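Local coordinates for protein twin-arginine translocation pathway signal (Rhodoferax ferrireducens, PDB 5IM2) that probably serves as the extracytoplasmic solute-binding protein of a TRAP transporter, capturing small carboxylates such as the benzoate that copurified with it, at residues 54-59 against 95-100; 50-55 against 84-89. All blocks are in the same frame, centred on the assembly; numbering follows the deposited sequence.

Interaction 1. Residues 54-59 against 95-100; sequences HTFMAP and GSPAQL. With BEZ (benzoic acid), chain B.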
ATOM      1  N   HIS A  54     -14.367  -5.440  -6.001  1.00 20.10           N
ATOM      2  CA  HIS A  54     -14.214  -6.082  -4.698  1.00 17.08           C
ATOM      3  C   HIS A  54     -12.938  -5.611  -4.018  1.00 18.11           C
ATOM      4  O   HIS A  54     -11.887  -5.538  -4.660  1.00 19.34           O
ATOM      5  CB  HIS A  54     -14.155  -7.635  -4.845  1.00 19.50           C
ATOM      6  CG  HIS A  54     -14.476  -8.412  -3.607  1.00 23.38           C
ATOM      7  ND1 HIS A  54     -14.081  -9.724  -3.458  1.00 23.20           N
ATOM      8  CD2 HIS A  54     -15.204  -8.116  -2.503  1.00 21.48           C
ATOM      9  CE1 HIS A  54     -14.504 -10.187  -2.296  1.00 23.12           C
ATOM     10  NE2 HIS A  54     -15.184  -9.228  -1.693  1.00 20.41           N
ATOM     11  N   THR A  55     -13.009  -5.368  -2.708  1.00 18.22           N
ATOM     12  CA  THR A  55     -11.810  -5.045  -1.939  1.00 16.05           C
ATOM     13  C   THR A  55     -12.047  -5.353  -0.470  1.00 16.12           C
ATOM     14  O   THR A  55     -13.137  -5.772  -0.062  1.00 17.79           O
ATOM     15  CB  THR A  55     -11.424  -3.568  -2.148  1.00 16.96           C
ATOM     16  OG1 THR A  55     -10.175  -3.273  -1.512  1.00 17.71           O
ATOM     17  CG2 THR A  55     -12.483  -2.630  -1.592  1.00 18.84           C
ATOM     18  N   PHE A  56     -11.011  -5.125   0.335  1.00 22.49           N
ATOM     19  CA  PHE A  56     -11.003  -5.514   1.741  1.00 18.46           C
ATOM     20  C   PHE A  56     -11.234  -4.331   2.682  1.00 20.48           C
ATOM     21  O   PHE A  56     -11.387  -4.530   3.903  1.00 18.73           O
ATOM     22  CB  PHE A  56      -9.661  -6.217   2.069  1.00 16.45           C
ATOM     23  CG  PHE A  56      -8.458  -5.307   1.934  1.00 15.68           C
ATOM     24  CD1 PHE A  56      -8.011  -4.557   3.007  1.00 15.97           C
ATOM     25  CD2 PHE A  56      -7.767  -5.200   0.740  1.00 16.50           C
ATOM     26  CE1 PHE A  56      -6.928  -3.708   2.881  1.00 17.37           C
ATOM     27  CE2 PHE A  56      -6.679  -4.342   0.615  1.00 18.43           C
ATOM     28  CZ  PHE A  56      -6.254  -3.612   1.698  1.00 15.83           C
ATOM     29  N   MET A  57     -11.322  -3.108   2.137  1.00 18.62           N
ATOM     30  CA  MET A  57     -11.517  -1.916   2.943  1.00 17.60           C
ATOM     31  C   MET A  57     -12.924  -1.878   3.517  1.00 20.46           C
ATOM     32  O   MET A  57     -13.888  -2.320   2.888  1.00 23.98           O
ATOM     33  CB  MET A  57     -11.288  -0.658   2.102  1.00 16.37           C
ATOM     34  CG  MET A  57      -9.878  -0.521   1.538  1.00 17.06           C
ATOM     35  SD  MET A  57      -8.573  -0.627   2.787  1.00 19.17           S
ATOM     36  CE  MET A  57      -8.907   0.837   3.780  1.00 27.93           C
ATOM     37  N   ALA A  58     -13.025  -1.338   4.725  1.00 21.21           N
ATOM     38  CA  ALA A  58     -14.316  -1.032   5.312  1.00 24.60           C
ATOM     39  C   ALA A  58     -14.968   0.116   4.556  1.00 24.05           C
ATOM     40  O   ALA A  58     -14.278   1.033   4.108  1.00 23.32           O
ATOM     41  CB  ALA A  58     -14.150  -0.634   6.767  1.00 26.68           C
ATOM     42  N   PRO A  59     -16.298   0.128   4.437  1.00 23.48           N
ATOM     43  CA  PRO A  59     -16.931   1.253   3.727  1.00 23.54           C
ATOM     44  C   PRO A  59     -16.709   2.616   4.380  1.00 27.67           C
ATOM     45  O   PRO A  59     -16.676   3.631   3.673  1.00 24.31           O
ATOM     46  CB  PRO A  59     -18.418   0.873   3.703  1.00 30.89           C
ATOM     47  CG  PRO A  59     -18.592  -0.117   4.765  1.00 28.89           C
ATOM     48  CD  PRO A  59     -17.279  -0.861   4.889  1.00 23.06           C
ATOM     49  N   GLY A  95     -13.771 -14.715   0.851  1.00 21.77           N
ATOM     50  CA  GLY A  95     -12.352 -14.913   0.654  1.00 22.12           C
ATOM     51  C   GLY A  95     -11.514 -14.038   1.557  1.00 19.12           C
ATOM     52  O   GLY A  95     -11.987 -13.108   2.215  1.00 26.48           O
ATOM     53  N   SER A  96     -10.210 -14.346   1.557  1.00 24.50           N
ATOM     54  CA  SER A  96      -9.195 -13.557   2.240  1.00 23.51           C
ATOM     55  C   SER A  96      -8.706 -12.421   1.352  1.00 18.13           C
ATOM     56  O   SER A  96      -8.767 -12.496   0.119  1.00 17.85           O
ATOM     57  CB  SER A  96      -7.998 -14.433   2.592  1.00 22.05           C
ATOM     58  OG  SER A  96      -7.300 -14.728   1.393  1.00 29.35           O
ATOM     59  N   PRO A  97      -8.142 -11.364   1.928  1.00 17.34           N
ATOM     60  CA  PRO A  97      -7.600 -10.308   1.061  1.00 18.32           C
ATOM     61  C   PRO A  97      -6.533 -10.799   0.094  1.00 18.87           C
ATOM     62  O   PRO A  97      -6.442 -10.296  -1.039  1.00 18.12           O
ATOM     63  CB  PRO A  97      -7.049  -9.281   2.065  1.00 22.00           C
ATOM     64  CG  PRO A  97      -7.914  -9.486   3.300  1.00 15.72           C
ATOM     65  CD  PRO A  97      -8.163 -10.967   3.351  1.00 22.06           C
ATOM     66  N   ALA A  98      -5.715 -11.775   0.508  1.00 17.28           N
ATOM     67  CA  ALA A  98      -4.712 -12.342  -0.376  1.00 20.61           C
ATOM     68  C   ALA A  98      -5.306 -12.929  -1.647  1.00 18.69           C
ATOM     69  O   ALA A  98      -4.582 -13.080  -2.642  1.00 24.95           O
ATOM     70  CB  ALA A  98      -3.936 -13.424   0.360  1.00 21.11           C
ATOM     71  N   GLN A  99      -6.587 -13.299  -1.635  1.00 20.82           N
ATOM     72  CA  GLN A  99      -7.250 -13.909  -2.787  1.00 15.92           C
ATOM     73  C   GLN A  99      -7.831 -12.900  -3.782  1.00 18.31           C
ATOM     74  O   GLN A  99      -8.278 -13.318  -4.857  1.00 17.55           O
ATOM     75  CB  GLN A  99      -8.343 -14.867  -2.291  1.00 17.18           C
ATOM     76  CG  GLN A  99      -7.754 -16.121  -1.555  1.00 27.61           C
ATOM     77  CD  GLN A  99      -8.715 -16.750  -0.517  1.00 33.93           C
ATOM     78  OE1 GLN A  99      -9.925 -16.511  -0.537  1.00 28.39           O
ATOM     79  NE2 GLN A  99      -8.164 -17.566   0.389  1.00 37.58           N
ATOM     80  N   LEU A 100      -7.807 -11.596  -3.476  1.00 17.48           N
ATOM     81  CA  LEU A 100      -8.442 -10.602  -4.353  1.00 14.88           C
ATOM     82  C   LEU A 100      -7.880 -10.654  -5.760  1.00 14.79           C
ATOM     83  O   LEU A 100      -8.635 -10.715  -6.744  1.00 18.29           O
ATOM     84  CB  LEU A 100      -8.290  -9.198  -3.768  1.00 17.91           C
ATOM     85  CG  LEU A 100      -9.291  -8.870  -2.655  1.00 18.78           C
ATOM     86  CD1 LEU A 100      -8.828  -7.645  -1.893  1.00 16.14           C
ATOM     87  CD2 LEU A 100     -10.739  -8.692  -3.138  1.00 20.79           C
TER
HETATM   88  C   BEZ B 401      -2.044  -2.258   5.294  1.00 12.40           C
HETATM   89  O1  BEZ B 401      -1.029  -1.941   5.979  1.00 13.97           O
HETATM   90  O2  BEZ B 401      -2.339  -3.468   5.157  1.00 17.04           O
HETATM   91  C1  BEZ B 401      -2.900  -1.190   4.683  1.00 13.02           C
HETATM   92  C2  BEZ B 401      -4.006  -1.545   3.916  1.00 15.01           C
HETATM   93  C3  BEZ B 401      -4.807  -0.533   3.385  1.00 15.09           C
HETATM   94  C4  BEZ B 401      -4.480   0.794   3.603  1.00 11.97           C
HETATM   95  C5  BEZ B 401      -3.366   1.141   4.344  1.00 16.58           C
HETATM   96  C6  BEZ B 401      -2.565   0.133   4.892  1.00 16.22           C
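His54 meets Leu100 through its ring: His54 ND1 lies 3.5 Å from Leu100 CD2, and the two side chains cross at about a right angle. The methyl packs obliquely against the imidazole, while the same ND1 is hydrogen-bonded to Gln103 OE1, a bond that helps fix the rotation of the ring. Histidine suits this buried place because one flat group offers both a polar atom and carbon surface. Thr55 turns its side chain away from 95-100, its hydroxyl bonding to Trp113 O, and its CA lies 4.0 Å from Leu100 CD1. A chi1 of 65° tucks CG of Phe56 in over its own backbone, from where the ring reaches out to Leu100 and to the ligand. Phe56 CB rests 3.9 Å from Pro97 CG, on the carbon surface of a rigid apolar ring; Phe56 CD2, on the ring edge, lies 3.7 Å from Leu100 CD1. The far edge reaches benzoate, Phe56 CZ lying 3.8 Å from ligand atom C2, an apolar approach suited to a benzene ring. Met57 adds its flexible thioether, SD being 3.8 Å from ligand atom C3. Leucine, with two diverging methyls, can serve His54 and Phe56 at once. The contact joins the end of strand 49-55 and the loop after it to Pro97, in the loop before helix 100-106, and to Leu100 at that helix's start; Leu100 also touches Thr114 of strand 111-114, and Thr55 packs on helix 62-78.

Interaction 2. Residues 50-55 against 84-89; sequences TLKFHT and QFEAYP
Leu51 and Phe85 are paired in parallel strands, and their side chains lie alongside each other, pointing the same way. Followed outward, CB of Phe85 sits 3.6 Å from Leu51 O and CG passes the same oxygen. Phe85 CD2 reaches Leu51 CB at 3.8 Å, and one atom further along the ring, Phe85 CE2 meets Leu51 CD1 at 3.9 Å. The ring can run beside leucine because chi1 of -64° sets CG beside its own backbone N, opposite the carbonyl carbon. Apolar residues suit this face, which Phe53 and Ala87 share: Phe85 also packs on Met72 of helix 62-78, and the small methyl of Ala87 lies against Trp64 of that helix. The opposite face carries His54 and Tyr88 and, toward its exposed end, Thr50, Lys52 and Glu86, whose polar chains suit the surface; Thr50 CG2 packs 3.6 Å from Glu86 CG. Lys52 and Glu86 run side by side, but Lys52 NZ and Glu86 OE1 stay 5.3 Å apart, too far for a salt bridge. The His54 ring turns its CD2 edge to Tyr88 O at 3.3 Å. Tyr88 O also accepts a hydrogen bond from Thr55 N at 3.1 Å. Five backbone hydrogen bonds, from Leu51 N to Gln84 O through to this last one, supply the directional cohesion; apolar contact with helix 62-78 and neighbouring strands covers much of one face, and the Lys52 and Glu86 charges probably add only a mild, solvent-screened attraction.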
ATOM      1  N   THR A  50     -22.189  -3.701 -16.358  1.00 30.01           N
ATOM      2  CA  THR A  50     -22.071  -3.627 -14.912  1.00 25.88           C
ATOM      3  C   THR A  50     -20.831  -4.407 -14.506  1.00 23.36           C
ATOM      4  O   THR A  50     -20.723  -5.602 -14.790  1.00 34.86           O
ATOM      5  CB  THR A  50     -23.333  -4.166 -14.239  1.00 33.28           C
ATOM      6  OG1 THR A  50     -24.473  -3.534 -14.827  1.00 41.61           O
ATOM      7  CG2 THR A  50     -23.336  -3.880 -12.739  1.00 30.11           C
ATOM      8  N   LEU A  51     -19.897  -3.725 -13.862  1.00 24.18           N
ATOM      9  CA  LEU A  51     -18.643  -4.320 -13.430  1.00 21.20           C
ATOM     10  C   LEU A  51     -18.682  -4.553 -11.928  1.00 24.59           C
ATOM     11  O   LEU A  51     -19.103  -3.677 -11.167  1.00 30.84           O
ATOM     12  CB  LEU A  51     -17.465  -3.406 -13.784  1.00 24.25           C
ATOM     13  CG  LEU A  51     -17.312  -3.065 -15.261  1.00 24.65           C
ATOM     14  CD1 LEU A  51     -16.228  -2.024 -15.437  1.00 22.95           C
ATOM     15  CD2 LEU A  51     -17.022  -4.286 -16.113  1.00 22.61           C
ATOM     16  N   LYS A  52     -18.211  -5.727 -11.502  1.00 20.65           N
ATOM     17  CA  LYS A  52     -18.104  -6.048 -10.087  1.00 23.33           C
ATOM     18  C   LYS A  52     -16.746  -5.615  -9.549  1.00 26.93           C
ATOM     19  O   LYS A  52     -15.703  -6.020 -10.078  1.00 24.35           O
ATOM     20  CB  LYS A  52     -18.299  -7.540  -9.857  1.00 24.64           C
ATOM     21  CG  LYS A  52     -19.675  -8.009 -10.234  1.00 30.97           C
ATOM     22  CD  LYS A  52     -19.829  -9.501  -9.897  1.00 39.68           C
ATOM     23  CE  LYS A  52     -21.082 -10.092 -10.510  1.00 55.49           C
ATOM     24  NZ  LYS A  52     -20.731 -11.263 -11.357  1.00 62.45           N
ATOM     25  N   PHE A  53     -16.774  -4.817  -8.484  1.00 22.17           N
ATOM     26  CA  PHE A  53     -15.586  -4.287  -7.805  1.00 22.51           C
ATOM     27  C   PHE A  53     -15.523  -4.879  -6.395  1.00 24.24           C
ATOM     28  O   PHE A  53     -16.525  -4.864  -5.678  1.00 21.33           O
ATOM     29  CB  PHE A  53     -15.680  -2.761  -7.757  1.00 21.06           C
ATOM     30  CG  PHE A  53     -14.492  -2.064  -7.140  1.00 21.64           C
ATOM     31  CD1 PHE A  53     -14.319  -2.013  -5.764  1.00 19.18           C
ATOM     32  CD2 PHE A  53     -13.602  -1.369  -7.939  1.00 31.15           C
ATOM     33  CE1 PHE A  53     -13.257  -1.341  -5.202  1.00 22.29           C
ATOM     34  CE2 PHE A  53     -12.526  -0.698  -7.377  1.00 36.17           C
ATOM     35  CZ  PHE A  53     -12.351  -0.702  -5.994  1.00 25.19           C
ATOM     36  N   HIS A  54     -14.367  -5.440  -6.001  1.00 20.10           N
ATOM     37  CA  HIS A  54     -14.214  -6.082  -4.698  1.00 17.08           C
ATOM     38  C   HIS A  54     -12.938  -5.611  -4.018  1.00 18.11           C
ATOM     39  O   HIS A  54     -11.887  -5.538  -4.660  1.00 19.34           O
ATOM     40  CB  HIS A  54     -14.155  -7.635  -4.845  1.00 19.50           C
ATOM     41  CG  HIS A  54     -14.476  -8.412  -3.607  1.00 23.38           C
ATOM     42  ND1 HIS A  54     -14.081  -9.724  -3.458  1.00 23.20           N
ATOM     43  CD2 HIS A  54     -15.204  -8.116  -2.503  1.00 21.48           C
ATOM     44  CE1 HIS A  54     -14.504 -10.187  -2.296  1.00 23.12           C
ATOM     45  NE2 HIS A  54     -15.184  -9.228  -1.693  1.00 20.41           N
ATOM     46  N   THR A  55     -13.009  -5.368  -2.708  1.00 18.22           N
ATOM     47  CA  THR A  55     -11.810  -5.045  -1.939  1.00 16.05           C
ATOM     48  C   THR A  55     -12.047  -5.353  -0.470  1.00 16.12           C
ATOM     49  O   THR A  55     -13.137  -5.772  -0.062  1.00 17.79           O
ATOM     50  CB  THR A  55     -11.424  -3.568  -2.148  1.00 16.96           C
ATOM     51  OG1 THR A  55     -10.175  -3.273  -1.512  1.00 17.71           O
ATOM     52  CG2 THR A  55     -12.483  -2.630  -1.592  1.00 18.84           C
ATOM     53  N   GLN A  84     -21.674   0.881 -15.121  1.00 25.16           N
ATOM     54  CA  GLN A  84     -22.185   0.847 -13.764  1.00 24.38           C
ATOM     55  C   GLN A  84     -21.395  -0.187 -12.970  1.00 25.42           C
ATOM     56  O   GLN A  84     -20.827  -1.118 -13.537  1.00 31.48           O
ATOM     57  CB  GLN A  84     -23.670   0.494 -13.723  1.00 36.26           C
ATOM     58  CG  GLN A  84     -24.574   1.540 -14.391  1.00 51.81           C
ATOM     59  CD  GLN A  84     -24.465   2.902 -13.733  1.00 78.36           C
ATOM     60  OE1 GLN A  84     -24.295   3.007 -12.518  1.00 84.19           O
ATOM     61  NE2 GLN A  84     -24.549   3.955 -14.538  1.00 92.68           N
ATOM     62  N   PHE A  85     -21.365  -0.021 -11.657  1.00 25.70           N
ATOM     63  CA  PHE A  85     -20.620  -0.929 -10.797  1.00 26.33           C
ATOM     64  C   PHE A  85     -21.518  -1.557  -9.748  1.00 33.69           C
ATOM     65  O   PHE A  85     -22.378  -0.884  -9.166  1.00 28.40           O
ATOM     66  CB  PHE A  85     -19.513  -0.210 -10.103  1.00 25.22           C
ATOM     67  CG  PHE A  85     -18.460   0.319 -11.035  1.00 24.04           C
ATOM     68  CD1 PHE A  85     -18.587   1.583 -11.606  1.00 27.98           C
ATOM     69  CD2 PHE A  85     -17.342  -0.443 -11.330  1.00 21.28           C
ATOM     70  CE1 PHE A  85     -17.631   2.075 -12.444  1.00 25.64           C
ATOM     71  CE2 PHE A  85     -16.368   0.042 -12.189  1.00 22.91           C
ATOM     72  CZ  PHE A  85     -16.513   1.306 -12.744  1.00 25.31           C
ATOM     73  N   GLU A  86     -21.305  -2.853  -9.511  1.00 29.77           N
ATOM     74  CA  GLU A  86     -21.757  -3.517  -8.292  1.00 25.98           C
ATOM     75  C   GLU A  86     -20.511  -3.650  -7.439  1.00 30.83           C
ATOM     76  O   GLU A  86     -19.609  -4.432  -7.764  1.00 29.03           O
ATOM     77  CB  GLU A  86     -22.397  -4.876  -8.562  1.00 30.68           C
ATOM     78  CG  GLU A  86     -23.729  -4.762  -9.246  1.00 38.82           C
ATOM     79  CD  GLU A  86     -24.320  -6.103  -9.555  1.00 47.72           C
ATOM     80  OE1 GLU A  86     -23.546  -7.006  -9.948  1.00 46.07           O
ATOM     81  OE2 GLU A  86     -25.550  -6.251  -9.396  1.00 61.47           O
ATOM     82  N   ALA A  87     -20.424  -2.818  -6.410  1.00 23.08           N
ATOM     83  CA  ALA A  87     -19.210  -2.661  -5.633  1.00 23.73           C
ATOM     84  C   ALA A  87     -19.364  -3.360  -4.290  1.00 21.66           C
ATOM     85  O   ALA A  87     -20.397  -3.242  -3.640  1.00 23.79           O
ATOM     86  CB  ALA A  87     -18.894  -1.187  -5.417  1.00 26.83           C
ATOM     87  N   TYR A  88     -18.296  -4.007  -3.843  1.00 19.47           N
ATOM     88  CA  TYR A  88     -18.331  -4.812  -2.620  1.00 22.66           C
ATOM     89  C   TYR A  88     -17.120  -4.506  -1.746  1.00 21.35           C
ATOM     90  O   TYR A  88     -15.986  -4.893  -2.105  1.00 18.89           O
ATOM     91  CB  TYR A  88     -18.389  -6.282  -2.977  1.00 21.57           C
ATOM     92  CG  TYR A  88     -19.632  -6.609  -3.762  1.00 22.25           C
ATOM     93  CD1 TYR A  88     -20.857  -6.719  -3.131  1.00 22.70           C
ATOM     94  CD2 TYR A  88     -19.585  -6.774  -5.131  1.00 21.77           C
ATOM     95  CE1 TYR A  88     -22.005  -7.019  -3.841  1.00 23.96           C
ATOM     96  CE2 TYR A  88     -20.730  -7.083  -5.850  1.00 22.93           C
ATOM     97  CZ  TYR A  88     -21.939  -7.187  -5.196  1.00 23.99           C
ATOM     98  OH  TYR A  88     -23.113  -7.480  -5.876  1.00 26.29           O
ATOM     99  N   PRO A  89     -17.285  -3.772  -0.653  1.00 22.39           N
ATOM    100  CA  PRO A  89     -16.189  -3.567   0.293  1.00 22.08           C
ATOM    101  C   PRO A  89     -16.089  -4.738   1.277  1.00 21.93           C
ATOM    102  O   PRO A  89     -16.877  -5.665   1.237  1.00 20.00           O
ATOM    103  CB  PRO A  89     -16.591  -2.282   0.998  1.00 20.35           C
ATOM    104  CG  PRO A  89     -18.114  -2.379   1.052  1.00 23.84           C
ATOM    105  CD  PRO A  89     -18.537  -3.125  -0.196  1.00 24.00           C
TER

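How the interactions relate
Both contacts start from strand 49-55 and share His54 and Thr55, with centres 12 Å apart on the same side of the chain's centre. Along the chain, that strand is followed by helix 62-78, strand 83-88 and then segment 95-100, which leads into helix 100-106. Interaction 2 closes the beta-alpha-beta unit at one edge of the five-stranded mixed sheet, where 83-88 is an outermost strand; interaction 1 takes over where the first strand runs out into the ligand pocket. The two also touch directly, Met57 O lying 3.3 Å from Pro89 CB. The sheet scaffold thus leads directly along the chain into the segment that presents Phe56 and Met57 to benzoate.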